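Local coordinates for protein putative mandelate racemase (Bordetella bronchiseptica, PDB 3OZM) that belongs to the mandelate racemase branch of the enolase superfamily, binds magnesium and D-xylaric acid, and probably acts on sugar diacids, at residues V49-G54 against F306-T311; Y142-Y147 against A169-V174; L199-Q204 against W225-L230. All blocks are in the same frame, centred on the assembly; numbering follows the deposited sequence.

Interaction 1: residues V49-G54 against F306-T311. With DXL (D-xylaric acid), chain J.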
loop_
_atom_site.group_PDB
_atom_site.type_symbol
_atom_site.label_atom_id
_atom_site.label_comp_id
_atom_site.label_asym_id
_atom_site.label_seq_id
_atom_site.Cartn_x
_atom_site.Cartn_y
_atom_site.Cartn_z
ATOM N N VAL A 49 -9.179 -13.370 15.196
ATOM C CA VAL A 49 -9.819 -12.388 16.056
ATOM C C VAL A 49 -9.385 -10.961 15.700
ATOM O O VAL A 49 -8.344 -10.743 15.068
ATOM C CB VAL A 49 -9.521 -12.637 17.553
ATOM C CG1 VAL A 49 -10.033 -14.009 17.998
ATOM C CG2 VAL A 49 -8.041 -12.487 17.831
ATOM N N GLY A 50 -10.196 -9.997 16.120
ATOM C CA GLY A 50 -9.950 -8.590 15.815
ATOM C C GLY A 50 -10.677 -7.695 16.798
ATOM O O GLY A 50 -11.354 -8.176 17.712
ATOM N N SER A 51 -10.541 -6.383 16.608
ATOM C CA SER A 51 -11.205 -5.404 17.460
ATOM C C SER A 51 -11.507 -4.176 16.633
ATOM O O SER A 51 -10.621 -3.687 15.917
ATOM C CB SER A 51 -10.291 -4.978 18.618
ATOM O OG SER A 51 -10.877 -3.907 19.350
ATOM N N PRO A 52 -12.740 -3.662 16.734
ATOM C CA PRO A 52 -13.096 -2.400 16.073
ATOM C C PRO A 52 -12.850 -1.173 16.948
ATOM O O PRO A 52 -13.524 -0.162 16.735
ATOM C CB PRO A 52 -14.596 -2.555 15.862
ATOM C CG PRO A 52 -15.041 -3.287 17.140
ATOM C CD PRO A 52 -13.919 -4.314 17.337
ATOM N N SER A 53 -11.956 -1.267 17.931
ATOM C CA SER A 53 -11.610 -0.111 18.760
ATOM C C SER A 53 -12.782 0.419 19.592
ATOM O O SER A 53 -13.768 -0.277 19.856
ATOM C CB SER A 53 -11.017 1.012 17.874
ATOM O OG SER A 53 -10.442 2.083 18.617
ATOM N N GLY A 54 -12.674 1.675 20.004
ATOM C CA GLY A 54 -13.696 2.286 20.839
ATOM C C GLY A 54 -13.210 3.658 21.265
ATOM O O GLY A 54 -12.093 4.053 20.934
ATOM N N PHE A 306 -5.176 3.464 20.400
ATOM C CA PHE A 306 -5.695 3.459 21.771
ATOM C C PHE A 306 -7.070 2.784 21.944
ATOM O O PHE A 306 -8.097 3.333 21.544
ATOM C CB PHE A 306 -5.751 4.930 22.225
ATOM C CG PHE A 306 -5.833 5.158 23.720
ATOM C CD1 PHE A 306 -4.688 5.449 24.462
ATOM C CD2 PHE A 306 -7.061 5.182 24.365
ATOM C CE1 PHE A 306 -4.762 5.718 25.825
ATOM C CE2 PHE A 306 -7.147 5.454 25.738
ATOM C CZ PHE A 306 -6.000 5.721 26.465
ATOM N N ASN A 307 -7.074 1.584 22.520
ATOM C CA ASN A 307 -8.306 0.969 23.027
ATOM C C ASN A 307 -8.026 -0.329 23.765
ATOM O O ASN A 307 -8.445 -0.507 24.905
ATOM C CB ASN A 307 -9.339 0.692 21.932
ATOM C CG ASN A 307 -10.716 0.382 22.519
ATOM O OD1 ASN A 307 -11.401 1.273 22.995
ATOM N ND2 ASN A 307 -11.101 -0.890 22.517
ATOM N N ASP A 308 -7.329 -1.241 23.103
ATOM C CA ASP A 308 -7.076 -2.550 23.681
ATOM C C ASP A 308 -5.821 -3.168 23.067
ATOM O O ASP A 308 -5.227 -2.598 22.153
ATOM C CB ASP A 308 -8.309 -3.441 23.499
ATOM C CG ASP A 308 -8.697 -3.620 22.032
ATOM O OD1 ASP A 308 -7.924 -4.279 21.313
ATOM O OD2 ASP A 308 -9.774 -3.109 21.615
ATOM N N ILE A 309 -5.400 -4.327 23.573
ATOM C CA ILE A 309 -4.143 -4.912 23.126
ATOM C C ILE A 309 -4.214 -5.405 21.683
ATOM O O ILE A 309 -3.189 -5.497 21.017
ATOM C CB ILE A 309 -3.652 -6.051 24.054
ATOM C CG1 ILE A 309 -2.170 -6.356 23.799
ATOM C CG2 ILE A 309 -4.489 -7.309 23.865
ATOM C CD1 ILE A 309 -1.241 -5.197 24.096
ATOM N N ILE A 310 -5.416 -5.719 21.205
ATOM C CA ILE A 310 -5.576 -6.091 19.801
ATOM C C ILE A 310 -5.397 -4.896 18.855
ATOM O O ILE A 310 -4.703 -5.002 17.841
ATOM C CB ILE A 310 -6.912 -6.787 19.546
ATOM C CG1 ILE A 310 -6.952 -8.114 20.317
ATOM C CG2 ILE A 310 -7.124 -7.026 18.044
ATOM C CD1 ILE A 310 -8.164 -8.931 20.041
ATOM N N THR A 311 -6.001 -3.762 19.180
ATOM C CA THR A 311 -5.810 -2.582 18.339
ATOM C C THR A 311 -4.341 -2.165 18.340
ATOM O O THR A 311 -3.799 -1.760 17.309
ATOM C CB THR A 311 -6.751 -1.399 18.712
ATOM O OG1 THR A 311 -6.445 -0.900 20.025
ATOM C CG2 THR A 311 -8.200 -1.843 18.675
HETATM O OAA DXL J . -8.280 9.285 25.688
HETATM O OAB DXL J . -9.948 8.082 23.899
HETATM O OAC DXL J . -7.346 10.810 21.713
HETATM O OAD DXL J . -5.225 7.939 22.232
HETATM O OAE DXL J . -8.486 11.181 24.563
HETATM C CAF DXL J . -8.588 9.937 24.677
HETATM C CAG DXL J . -9.121 9.174 23.461
HETATM C CAH DXL J . -7.947 8.597 22.649
HETATM C CAI DXL J . -6.857 9.662 22.422
HETATM C CAJ DXL J . -5.549 9.079 21.838
HETATM O OAK DXL J . -4.867 9.773 21.046
HETATM O OAL DXL J . -8.451 8.020 21.439
HETATM O O HOH W 1 -10.155 5.250 22.220
#

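Interaction 2: residues Y142-Y147 against A169-V174. With DXL (D-xylaric acid), chain J.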
loop_
_atom_site.group_PDB
_atom_site.type_symbol
_atom_site.label_atom_id
_atom_site.label_comp_id
_atom_site.label_asym_id
_atom_site.label_seq_id
_atom_site.Cartn_x
_atom_site.Cartn_y
_atom_site.Cartn_z
ATOM N N TYR A 142 5.590 5.848 22.437
ATOM C CA TYR A 142 5.329 6.954 23.345
ATOM C C TYR A 142 4.265 6.593 24.372
ATOM O O TYR A 142 3.350 5.813 24.091
ATOM C CB TYR A 142 5.002 8.259 22.591
ATOM C CG TYR A 142 3.624 8.385 21.952
ATOM C CD1 TYR A 142 2.521 8.809 22.696
ATOM C CD2 TYR A 142 3.444 8.129 20.590
ATOM C CE1 TYR A 142 1.263 8.963 22.100
ATOM C CE2 TYR A 142 2.205 8.281 19.983
ATOM C CZ TYR A 142 1.117 8.703 20.740
ATOM O OH TYR A 142 -0.117 8.856 20.139
ATOM N N ALA A 143 4.418 7.149 25.571
ATOM C CA ALA A 143 3.473 6.943 26.663
ATOM C C ALA A 143 2.245 7.825 26.472
ATOM O O ALA A 143 2.347 9.046 26.440
ATOM C CB ALA A 143 4.148 7.255 28.004
ATOM N N SER A 144 1.084 7.188 26.339
ATOM C CA SER A 144 -0.172 7.875 26.073
ATOM C C SER A 144 -1.144 7.642 27.230
ATOM O O SER A 144 -1.556 6.502 27.463
ATOM C CB SER A 144 -0.769 7.294 24.789
ATOM O OG SER A 144 -1.895 8.031 24.355
ATOM N N SER A 145 -1.527 8.679 27.974
ATOM C CA SER A 145 -1.053 10.051 27.855
ATOM C C SER A 145 -1.128 10.619 29.260
ATOM O O SER A 145 -1.613 9.954 30.181
ATOM C CB SER A 145 -1.991 10.899 26.988
ATOM O OG SER A 145 -1.927 10.548 25.619
ATOM N N ILE A 146 -0.671 11.854 29.409
ATOM C CA ILE A 146 -0.895 12.629 30.622
ATOM C C ILE A 146 -2.159 13.457 30.406
ATOM O O ILE A 146 -2.240 14.213 29.446
ATOM C CB ILE A 146 0.325 13.514 30.906
ATOM C CG1 ILE A 146 1.561 12.631 31.111
ATOM C CG2 ILE A 146 0.074 14.428 32.109
ATOM C CD1 ILE A 146 2.874 13.389 31.080
ATOM N N TYR A 147 -3.153 13.288 31.280
ATOM C CA TYR A 147 -4.506 13.791 31.017
ATOM C C TYR A 147 -4.809 15.133 31.687
ATOM O O TYR A 147 -3.930 15.737 32.297
ATOM C CB TYR A 147 -5.555 12.732 31.393
ATOM C CG TYR A 147 -5.746 11.708 30.297
ATOM C CD1 TYR A 147 -4.789 10.727 30.063
ATOM C CD2 TYR A 147 -6.864 11.743 29.475
ATOM C CE1 TYR A 147 -4.949 9.799 29.037
ATOM C CE2 TYR A 147 -7.039 10.821 28.466
ATOM C CZ TYR A 147 -6.078 9.852 28.249
ATOM O OH TYR A 147 -6.252 8.941 27.227
ATOM N N ALA A 169 9.409 9.415 24.819
ATOM C CA ALA A 169 8.402 10.331 24.290
ATOM C C ALA A 169 7.108 10.091 25.037
ATOM O O ALA A 169 6.885 8.991 25.546
ATOM C CB ALA A 169 8.202 10.085 22.791
ATOM N N ALA A 170 6.252 11.102 25.095
ATOM C CA ALA A 170 4.988 10.995 25.806
ATOM C C ALA A 170 4.032 12.078 25.314
ATOM O O ALA A 170 4.460 13.063 24.711
ATOM C CB ALA A 170 5.215 11.118 27.307
ATOM N N LYS A 171 2.742 11.892 25.574
ATOM C CA LYS A 171 1.718 12.802 25.059
ATOM C C LYS A 171 0.906 13.453 26.183
ATOM O O LYS A 171 0.571 12.796 27.177
ATOM C CB LYS A 171 0.779 12.050 24.097
ATOM C CG LYS A 171 -0.195 12.969 23.359
ATOM C CD LYS A 171 -0.756 12.328 22.066
ATOM C CE LYS A 171 -1.859 11.282 22.355
ATOM N NZ LYS A 171 -2.256 10.569 21.090
ATOM N N LEU A 172 0.586 14.735 26.003
ATOM C CA LEU A 172 -0.186 15.523 26.973
ATOM C C LEU A 172 -1.518 15.934 26.375
ATOM O O LEU A 172 -1.569 16.497 25.269
ATOM C CB LEU A 172 0.583 16.794 27.359
ATOM C CG LEU A 172 -0.160 17.814 28.234
ATOM C CD1 LEU A 172 -0.308 17.275 29.669
ATOM C CD2 LEU A 172 0.558 19.166 28.226
ATOM N N LYS A 173 -2.590 15.664 27.109
ATOM C CA LYS A 173 -3.916 16.117 26.726
ATOM C C LYS A 173 -4.116 17.587 27.092
ATOM O O LYS A 173 -3.760 18.031 28.193
ATOM C CB LYS A 173 -4.992 15.243 27.389
ATOM C CG LYS A 173 -4.840 13.782 27.067
ATOM C CD LYS A 173 -5.122 13.523 25.596
ATOM C CE LYS A 173 -5.103 12.038 25.310
ATOM N NZ LYS A 173 -5.789 11.730 24.028
ATOM N N VAL A 174 -4.678 18.346 26.159
ATOM C CA VAL A 174 -4.938 19.765 26.394
ATOM C C VAL A 174 -6.299 20.165 25.863
ATOM O O VAL A 174 -6.977 19.380 25.197
ATOM C CB VAL A 174 -3.883 20.663 25.715
ATOM C CG1 VAL A 174 -2.488 20.287 26.165
ATOM C CG2 VAL A 174 -4.022 20.578 24.177
HETATM O OAA DXL J . -8.280 9.285 25.688
HETATM O OAB DXL J . -9.948 8.082 23.899
HETATM O OAC DXL J . -7.346 10.810 21.713
HETATM O OAD DXL J . -5.225 7.939 22.232
HETATM O OAE DXL J . -8.486 11.181 24.563
HETATM C CAF DXL J . -8.588 9.937 24.677
HETATM C CAG DXL J . -9.121 9.174 23.461
HETATM C CAH DXL J . -7.947 8.597 22.649
HETATM C CAI DXL J . -6.857 9.662 22.422
HETATM C CAJ DXL J . -5.549 9.079 21.838
HETATM O OAK DXL J . -4.867 9.773 21.046
HETATM O OAL DXL J . -8.451 8.020 21.439
#

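Interaction 3: residues L199-Q204 against W225-L230. With MG (magnesium ion), chain I; DXL (D-xylaric acid), chain J.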
loop_
_atom_site.group_PDB
_atom_site.type_symbol
_atom_site.label_atom_id
_atom_site.label_comp_id
_atom_site.label_asym_id
_atom_site.label_seq_id
_atom_site.Cartn_x
_atom_site.Cartn_y
_atom_site.Cartn_z
ATOM N N LEU A 199 4.470 15.247 22.896
ATOM C CA LEU A 199 3.368 15.391 21.966
ATOM C C LEU A 199 2.196 16.047 22.701
ATOM O O LEU A 199 2.056 15.909 23.917
ATOM C CB LEU A 199 2.926 14.013 21.478
ATOM C CG LEU A 199 3.858 13.211 20.562
ATOM C CD1 LEU A 199 5.306 13.131 21.067
ATOM C CD2 LEU A 199 3.277 11.801 20.357
ATOM N N VAL A 200 1.338 16.733 21.961
ATOM C CA VAL A 200 0.165 17.352 22.553
ATOM C C VAL A 200 -1.079 16.938 21.769
ATOM O O VAL A 200 -1.029 16.812 20.535
ATOM C CB VAL A 200 0.331 18.889 22.522
ATOM C CG1 VAL A 200 -0.969 19.590 22.814
ATOM C CG2 VAL A 200 1.441 19.320 23.493
ATOM N N ASP A 201 -2.190 16.749 22.482
ATOM C CA ASP A 201 -3.430 16.252 21.887
ATOM C C ASP A 201 -4.592 17.040 22.458
ATOM O O ASP A 201 -4.877 16.957 23.657
ATOM C CB ASP A 201 -3.595 14.764 22.213
ATOM C CG ASP A 201 -4.780 14.121 21.505
ATOM O OD1 ASP A 201 -5.646 14.827 20.925
ATOM O OD2 ASP A 201 -4.844 12.882 21.557
ATOM N N ALA A 202 -5.265 17.804 21.602
ATOM C CA ALA A 202 -6.389 18.629 22.048
ATOM C C ALA A 202 -7.764 17.971 21.882
ATOM O O ALA A 202 -8.756 18.545 22.280
ATOM C CB ALA A 202 -6.354 20.003 21.319
ATOM N N ASN A 203 -7.826 16.771 21.293
ATOM C CA ASN A 203 -9.113 16.105 21.092
ATOM C C ASN A 203 -10.210 17.004 20.497
ATOM O O ASN A 203 -11.349 16.984 20.960
ATOM C CB ASN A 203 -9.599 15.501 22.415
ATOM C CG ASN A 203 -8.770 14.313 22.836
ATOM O OD1 ASN A 203 -7.847 14.442 23.640
ATOM N ND2 ASN A 203 -9.086 13.146 22.285
ATOM N N GLN A 204 -9.853 17.782 19.476
ATOM C CA GLN A 204 -10.781 18.674 18.767
ATOM C C GLN A 204 -11.382 19.813 19.605
ATOM O O GLN A 204 -12.423 20.366 19.240
ATOM C CB GLN A 204 -11.937 17.882 18.142
ATOM C CG GLN A 204 -11.534 16.642 17.345
ATOM C CD GLN A 204 -12.736 15.974 16.693
ATOM O OE1 GLN A 204 -13.464 16.599 15.932
ATOM N NE2 GLN A 204 -12.958 14.691 17.007
ATOM N N TRP A 225 4.404 17.003 17.910
ATOM C CA TRP A 225 3.186 17.221 17.142
ATOM C C TRP A 225 2.029 17.802 17.945
ATOM O O TRP A 225 2.018 17.752 19.182
ATOM C CB TRP A 225 2.756 15.951 16.368
ATOM C CG TRP A 225 2.079 14.810 17.122
ATOM C CD1 TRP A 225 1.140 14.892 18.121
ATOM C CD2 TRP A 225 2.231 13.408 16.834
ATOM N NE1 TRP A 225 0.739 13.618 18.502
ATOM C CE2 TRP A 225 1.388 12.697 17.722
ATOM C CE3 TRP A 225 3.007 12.685 15.915
ATOM C CZ2 TRP A 225 1.308 11.293 17.724
ATOM C CZ3 TRP A 225 2.936 11.297 15.921
ATOM C CH2 TRP A 225 2.084 10.615 16.822
ATOM N N PHE A 226 1.069 18.345 17.202
ATOM C CA PHE A 226 -0.160 18.941 17.728
ATOM C C PHE A 226 -1.284 18.117 17.129
ATOM O O PHE A 226 -1.602 18.264 15.945
ATOM C CB PHE A 226 -0.240 20.383 17.198
ATOM C CG PHE A 226 -1.246 21.275 17.902
ATOM C CD1 PHE A 226 -2.004 20.838 18.985
ATOM C CD2 PHE A 226 -1.401 22.586 17.468
ATOM C CE1 PHE A 226 -2.905 21.715 19.618
ATOM C CE2 PHE A 226 -2.298 23.455 18.079
ATOM C CZ PHE A 226 -3.037 23.024 19.163
ATOM N N GLU A 227 -1.858 17.233 17.939
ATOM C CA GLU A 227 -2.852 16.259 17.493
ATOM C C GLU A 227 -4.282 16.741 17.719
ATOM O O GLU A 227 -4.593 17.311 18.764
ATOM C CB GLU A 227 -2.625 14.942 18.243
ATOM C CG GLU A 227 -3.724 13.901 18.082
ATOM C CD GLU A 227 -3.326 12.554 18.654
ATOM O OE1 GLU A 227 -2.146 12.355 19.017
ATOM O OE2 GLU A 227 -4.204 11.673 18.731
ATOM N N GLU A 228 -5.152 16.472 16.740
ATOM C CA GLU A 228 -6.521 16.981 16.722
ATOM C C GLU A 228 -6.653 18.377 17.356
ATOM O O GLU A 228 -7.399 18.566 18.320
ATOM C CB GLU A 228 -7.495 15.997 17.395
ATOM C CG GLU A 228 -7.751 14.675 16.626
ATOM C CD GLU A 228 -8.976 13.924 17.180
ATOM O OE1 GLU A 228 -9.137 13.876 18.419
ATOM O OE2 GLU A 228 -9.790 13.400 16.381
ATOM N N PRO A 229 -5.940 19.365 16.794
ATOM C CA PRO A 229 -6.010 20.720 17.344
ATOM C C PRO A 229 -7.415 21.312 17.217
ATOM O O PRO A 229 -7.851 22.074 18.080
ATOM C CB PRO A 229 -5.020 21.493 16.466
ATOM C CG PRO A 229 -4.981 20.726 15.162
ATOM C CD PRO A 229 -5.026 19.277 15.641
ATOM N N LEU A 230 -8.117 20.936 16.151
ATOM C CA LEU A 230 -9.418 21.480 15.820
ATOM C C LEU A 230 -10.420 20.370 15.489
ATOM O O LEU A 230 -10.049 19.206 15.365
ATOM C CB LEU A 230 -9.292 22.360 14.571
ATOM C CG LEU A 230 -8.221 23.447 14.536
ATOM C CD1 LEU A 230 -8.043 23.988 13.097
ATOM C CD2 LEU A 230 -8.593 24.577 15.493
HETATM MG MG MG I . -5.907 11.521 20.142
HETATM O OAA DXL J . -8.280 9.285 25.688
HETATM O OAB DXL J . -9.948 8.082 23.899
HETATM O OAC DXL J . -7.346 10.810 21.713
HETATM O OAD DXL J . -5.225 7.939 22.232
HETATM O OAE DXL J . -8.486 11.181 24.563
HETATM C CAF DXL J . -8.588 9.937 24.677
HETATM C CAG DXL J . -9.121 9.174 23.461
HETATM C CAH DXL J . -7.947 8.597 22.649
HETATM C CAI DXL J . -6.857 9.662 22.422
HETATM C CAJ DXL J . -5.549 9.079 21.838
HETATM O OAK DXL J . -4.867 9.773 21.046
HETATM O OAL DXL J . -8.451 8.020 21.439
HETATM O O HOH W 2 -7.124 13.128 19.556
HETATM O O HOH W 3 -11.337 13.435 19.930
#

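Interaction 1: residues V49-G54 against F306-T311
Ser-51 and Asp-308 meet in a short hydrogen bond, OG of Ser-51 giving its proton to OD2 of Asp-308 at 2.6 Å, on the syn lone pair of that oxygen. The same OD2 takes a second bond on its anti side, from ND2 of Asn-307 at 2.7 Å, with the acceptor almost in the amide plane. Asp-308 is the N-cap of helix 309-321: its other oxygen, OD1, receives N of Thr-311 at 2.9 Å from above the carboxylate plane and, more weakly, N of Ile-310. Both carboxylate oxygens are gripped, and the helix end would be expected to favour the negative charge. Ser-51 OG, held trans to its own backbone N (chi1 173°), faces Asp-308 and also accepts from N of Ser-53 at 3.2 Å, closing an ST turn that fixes the hydroxyl in front of the cap.

Methyl groups close round this polar centre. CG2 of Thr-311 lies against OG of Ser-51, CG2 of Ile-310 rests 3.8 Å from N of Ser-51, a buried N-H with no hydrogen-bond partner in the model, and CD1 of Ile-310 reaches Val-49 CG2, the two side chains crossing at about a right angle. Toward the ligand, one water donates to O of Gly-54 and to O of Phe-306, and lies near two hydroxyls of D-xylaric acid; CB of Phe-306 is 3.1 Å from the ligand's OAD.

Strand 48-50 is an outer strand of the three-stranded antiparallel sheet, and strand 32-42 beside it packs Met-35 on Asp-308 and Leu-37 on Ile-310, while helix 58-73 lies against Pro-52.

Interaction 2: residues Y142-Y147 against A169-V174
Lys-171 and Tyr-142 meet at their polar ends, NZ of the lysine donating to OH of the tyrosine at 2.9 Å and to carboxylate oxygen OAK of D-xylaric acid at 2.7 Å. The lysine chain runs obliquely past the Tyr-142 ring and bends at chi3 (77°), which turns NZ toward both partners. Its CE lies 3.3 Å from OG of Ser-145, which donates to OG of Ser-144.

At the other end of the ligand, OH of Tyr-147 donates to OAA at 2.6 Å, with OAA close to the ring plane. Lys-173 runs alongside this tyrosine in the same direction, its CG over one ring face 3.9 Å from the centroid, a CH-pi contact. A bend at chi2 (-68°) sends its NZ toward the same carboxylate, though its exact place is doubtful.

Outside this shell, Lys-171 NZ makes a salt bridge with Glu-227, and Ser-144 OG bonds to Glu-329. Ser-144 and Ser-145 are joined by a cis peptide, and three steps from Ala-143 to Ile-146 here match two on the partner strand, Ala-170 to Leu-172. Backbone bonds then set both lysines: N of Ile-146 donates to O of Lys-171 at 2.7 Å and N of Lys-173 to O of Ile-146 at 2.8 Å. On the sheet face away from the ligand, Ile-146 and Leu-172 pack together and against helix 178-192, Ala-143 and Ala-170 against helix 152-164.

Strand 139-146, helix 152-164 and strand 169-173 form a beta-alpha-beta unit of the enolase-superfamily barrel, whose two ligand-directed lysines recall the Lys-X-Lys motif of mandelate racemase.

Interaction 3: residues L199-Q204 against W225-L230
The magnesium site at the C-terminal ends of two parallel barrel strands joins Asp-201 to Glu-227. OD2 of Asp-201 and OE2 of Glu-227 each bind the ion at 2.2 Å, their carboxylates stacked with planes 23° apart; the shared cation would probably offset the closeness of the two oxygens. The other oxygen of Glu-227 faces Lys-171. Hydroxyl OAC and carboxylate OAK of D-xylaric acid, a water and Glu-254 complete the coordination. That water donates to OD1 of Asp-201 and OE1 of Glu-228, bridging like charges; OE2 of Glu-228 accepts from Asn-255. OD1 of Asp-201 accepts from N of Asn-203 in an Asx turn, and Asn-203 ND2 donates to ligand OAC at 3.0 Å.

Strand 197-201, helix 208-220 and strand 225-227 make a right-handed beta-alpha-beta crossover, the usual setting for the superfamily's Asp and Glu metal ligands. The strands pair through N of Glu-227 to O of Val-200 at 2.8 Å and N of Ala-202 to O of Glu-227 at 3.0 Å. At their start, Leu-199 lies over one face of the Trp-225 indole, its CG 3.8 Å from the five-membered ring centroid. Past the strand ends, N of Gln-204 donates to O of Glu-228 at 2.8 Å.

In the fold
Interactions 2 and 3 follow one another along the chain, and both lie inside the long loop closed by interaction 1, which brings the N-terminal domain to the C-terminal barrel. The centres of interactions 2 and 3 are about 11 Å apart in one barrel sheet, where strands 169-173 and 197-201 are neighbours, and the two contacts touch where Val-174 packs on Val-200. The centre of interaction 1 is about 19 Å from that of interaction 2 and 22 Å from that of interaction 3; Phe-306 packs on Tyr-147 of interaction 2. All three reach D-xylaric acid, consistent with a site built from the barrel strand ends and closed by the N-terminal domain.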